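Local coordinates for protein glycosaminoglycan xylosylkinase (PDB 5XOM) that probably phosphorylates xylose in the linkage region of glycosaminoglycan chains, as a Fam20-family kinase from Hydra vulgaris, at residues Lys72-Met77 with Ala137-Asp142. Numbering follows the deposited sequence.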
ATOM      1  N   LYS A  72      -1.490   4.471  -9.466  1.00 33.93           N
ATOM      2  CA  LYS A  72      -0.447   5.420  -9.837  1.00 29.04           C
ATOM      3  C   LYS A  72       0.302   4.944 -11.075  1.00 28.35           C
ATOM      4  O   LYS A  72       0.616   5.740 -11.969  1.00 24.33           O
ATOM      5  CB  LYS A  72       0.508   5.611  -8.659  1.00 30.07           C
ATOM      6  CG  LYS A  72       1.593   6.656  -8.858  1.00 21.15           C
ATOM      7  CD  LYS A  72       2.337   6.857  -7.547  1.00 26.66           C
ATOM      8  CE  LYS A  72       3.456   7.850  -7.692  1.00 28.81           C
ATOM      9  NZ  LYS A  72       2.927   9.239  -7.673  1.00 28.91           N
ATOM     10  N   VAL A  73       0.605   3.645 -11.138  1.00 29.68           N
ATOM     11  CA  VAL A  73       1.303   3.093 -12.294  1.00 28.57           C
ATOM     12  C   VAL A  73       0.378   3.053 -13.509  1.00 20.70           C
ATOM     13  O   VAL A  73       0.769   3.452 -14.613  1.00 20.33           O
ATOM     14  CB  VAL A  73       1.871   1.705 -11.949  1.00 27.39           C
ATOM     15  CG1 VAL A  73       2.464   1.040 -13.189  1.00 17.99           C
ATOM     16  CG2 VAL A  73       2.926   1.827 -10.853  1.00 26.57           C
ATOM     17  N   LEU A  74      -0.867   2.597 -13.324  1.00 20.46           N
ATOM     18  CA  LEU A  74      -1.818   2.531 -14.435  1.00 26.44           C
ATOM     19  C   LEU A  74      -2.084   3.912 -15.024  1.00 31.35           C
ATOM     20  O   LEU A  74      -2.163   4.072 -16.249  1.00 27.31           O
ATOM     21  CB  LEU A  74      -3.128   1.888 -13.972  1.00 17.16           C
ATOM     22  CG  LEU A  74      -3.054   0.446 -13.466  1.00 23.95           C
ATOM     23  CD1 LEU A  74      -4.454  -0.076 -13.110  1.00 19.16           C
ATOM     24  CD2 LEU A  74      -2.405  -0.454 -14.527  1.00 20.46           C
ATOM     25  N   LYS A  75      -2.230   4.925 -14.167  1.00 26.45           N
ATOM     26  CA  LYS A  75      -2.451   6.281 -14.661  1.00 23.20           C
ATOM     27  C   LYS A  75      -1.285   6.753 -15.518  1.00 24.05           C
ATOM     28  O   LYS A  75      -1.484   7.399 -16.555  1.00 26.49           O
ATOM     29  CB  LYS A  75      -2.666   7.235 -13.486  1.00 27.96           C
ATOM     30  CG  LYS A  75      -2.983   8.674 -13.881  1.00 30.18           C
ATOM     31  CD  LYS A  75      -3.192   9.522 -12.631  1.00 40.96           C
ATOM     32  CE  LYS A  75      -3.478  10.969 -12.976  1.00 46.86           C
ATOM     33  NZ  LYS A  75      -4.722  11.068 -13.776  1.00 53.53           N
ATOM     34  N   ALA A  76      -0.056   6.435 -15.111  1.00 26.76           N
ATOM     35  CA  ALA A  76       1.097   6.844 -15.907  1.00 24.24           C
ATOM     36  C   ALA A  76       1.130   6.119 -17.245  1.00 28.99           C
ATOM     37  O   ALA A  76       1.442   6.725 -18.275  1.00 29.23           O
ATOM     38  CB  ALA A  76       2.389   6.594 -15.131  1.00 19.97           C
ATOM     39  N   MET A  77       0.841   4.812 -17.244  1.00 23.67           N
ATOM     40  CA  MET A  77       0.743   4.074 -18.504  1.00 26.37           C
ATOM     41  C   MET A  77      -0.322   4.675 -19.410  1.00 25.19           C
ATOM     42  O   MET A  77      -0.160   4.717 -20.636  1.00 24.43           O
ATOM     43  CB  MET A  77       0.432   2.596 -18.251  1.00 26.54           C
ATOM     44  CG  MET A  77       1.510   1.819 -17.501  1.00 22.28           C
ATOM     45  SD  MET A  77       0.854   0.250 -16.896  1.00 24.68           S
ATOM     46  CE  MET A  77       0.572  -0.635 -18.440  1.00 16.90           C
ATOM     47  N   ALA A 137      -8.629  -7.775 -18.584  1.00 18.05           N
ATOM     48  CA  ALA A 137      -9.446  -8.536 -17.647  1.00 21.05           C
ATOM     49  C   ALA A 137      -8.600  -9.520 -16.848  1.00 21.39           C
ATOM     50  O   ALA A 137      -8.795  -9.676 -15.639  1.00 20.67           O
ATOM     51  CB  ALA A 137     -10.563  -9.260 -18.390  1.00 17.81           C
ATOM     52  N   ALA A 138      -7.641 -10.179 -17.502  1.00 24.99           N
ATOM     53  CA  ALA A 138      -6.812 -11.155 -16.801  1.00 22.22           C
ATOM     54  C   ALA A 138      -5.947 -10.486 -15.735  1.00 20.84           C
ATOM     55  O   ALA A 138      -5.728 -11.051 -14.660  1.00 21.07           O
ATOM     56  CB  ALA A 138      -5.939 -11.914 -17.801  1.00 18.81           C
ATOM     57  N   PHE A 139      -5.449  -9.280 -16.011  1.00 24.28           N
ATOM     58  CA  PHE A 139      -4.629  -8.603 -15.017  1.00 22.86           C
ATOM     59  C   PHE A 139      -5.442  -8.250 -13.773  1.00 19.45           C
ATOM     60  O   PHE A 139      -5.005  -8.510 -12.647  1.00 24.75           O
ATOM     61  CB  PHE A 139      -3.983  -7.359 -15.625  1.00 21.45           C
ATOM     62  CG  PHE A 139      -3.614  -6.319 -14.616  1.00 23.69           C
ATOM     63  CD1 PHE A 139      -2.603  -6.546 -13.693  1.00 23.33           C
ATOM     64  CD2 PHE A 139      -4.276  -5.103 -14.594  1.00 20.20           C
ATOM     65  CE1 PHE A 139      -2.270  -5.583 -12.759  1.00 26.36           C
ATOM     66  CE2 PHE A 139      -3.948  -4.133 -13.667  1.00 24.51           C
ATOM     67  CZ  PHE A 139      -2.946  -4.372 -12.748  1.00 26.86           C
ATOM     68  N   HIS A 140      -6.646  -7.704 -13.947  1.00 18.05           N
ATOM     69  CA  HIS A 140      -7.438  -7.364 -12.768  1.00 22.34           C
ATOM     70  C   HIS A 140      -7.937  -8.604 -12.046  1.00 20.08           C
ATOM     71  O   HIS A 140      -8.067  -8.590 -10.817  1.00 23.80           O
ATOM     72  CB  HIS A 140      -8.600  -6.455 -13.147  1.00 18.24           C
ATOM     73  CG  HIS A 140      -8.160  -5.078 -13.508  1.00 25.22           C
ATOM     74  ND1 HIS A 140      -7.728  -4.171 -12.566  1.00 17.66           N
ATOM     75  CD2 HIS A 140      -8.054  -4.459 -14.707  1.00 21.46           C
ATOM     76  CE1 HIS A 140      -7.380  -3.048 -13.169  1.00 17.57           C
ATOM     77  NE2 HIS A 140      -7.569  -3.197 -14.467  1.00 19.44           N
ATOM     78  N   LEU A 141      -8.217  -9.685 -12.771  1.00 19.59           N
ATOM     79  CA  LEU A 141      -8.631 -10.892 -12.077  1.00 18.92           C
ATOM     80  C   LEU A 141      -7.468 -11.492 -11.298  1.00 21.59           C
ATOM     81  O   LEU A 141      -7.673 -12.094 -10.240  1.00 19.76           O
ATOM     82  CB  LEU A 141      -9.208 -11.910 -13.061  1.00 19.48           C
ATOM     83  CG  LEU A 141      -9.483 -13.272 -12.438  1.00 24.11           C
ATOM     84  CD1 LEU A 141     -10.786 -13.177 -11.658  1.00 26.96           C
ATOM     85  CD2 LEU A 141      -9.565 -14.383 -13.479  1.00 29.08           C
ATOM     86  N   ASP A 142      -6.245 -11.303 -11.791  1.00 22.08           N
ATOM     87  CA  ASP A 142      -5.063 -11.794 -11.086  1.00 25.21           C
ATOM     88  C   ASP A 142      -4.905 -11.107  -9.733  1.00 27.45           C
ATOM     89  O   ASP A 142      -4.567 -11.755  -8.737  1.00 28.32           O
ATOM     90  CB  ASP A 142      -3.829 -11.564 -11.959  1.00 24.06           C
ATOM     91  CG  ASP A 142      -2.525 -11.716 -11.200  1.00 29.01           C
ATOM     92  OD1 ASP A 142      -2.043 -10.718 -10.625  1.00 28.45           O
ATOM     93  OD2 ASP A 142      -1.962 -12.828 -11.193  1.00 29.14           O
TER
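Leu74 meets Phe139 through the forked end of its side chain: both methyls, CD1 and CD2, lie 4.1 Å from the same ring atom, Phe139 CE2. CD1 also reaches the neighbouring imidazole, 4.2 Å from His140 CE1. CD2 comes at the Phe139 ring, and CD1 at the His140 ring, at a slant, and the meeting is purely one of van der Waals packing. It is also slender, burying 89 Å² in all, for the helices stand well apart, with 11.5 Å between Leu74 CA and Phe139 CA. Long side chains bridge this distance. Phe139 has its CG swung away from the backbone N (chi1 156°), which carries the ring out toward Leu74, while Phe139 CD2 sits 3.7 Å above the plane of the His140 ring, over its centre.

This is a worked example of a helix that precedes the sheet, 67-79, packing through one leucine on helix 132-144 in the interior of a kinase-like fold. Helix 132-144 lies in sequence between strands 106-112 and 153-159, a position in the chain consistent with helix αC of protein kinases.

Further out, His140 packs on Leu343 and Leu347 of helix 339-347, and Leu74 also touches Phe45 of the second subunit. Just under one turn beyond Phe139, Asp142 is tied by OD2 to Arg149 N and His294 ND1, linking helix 132-144 to the chain that follows it and to a more distant part of the kinase domain.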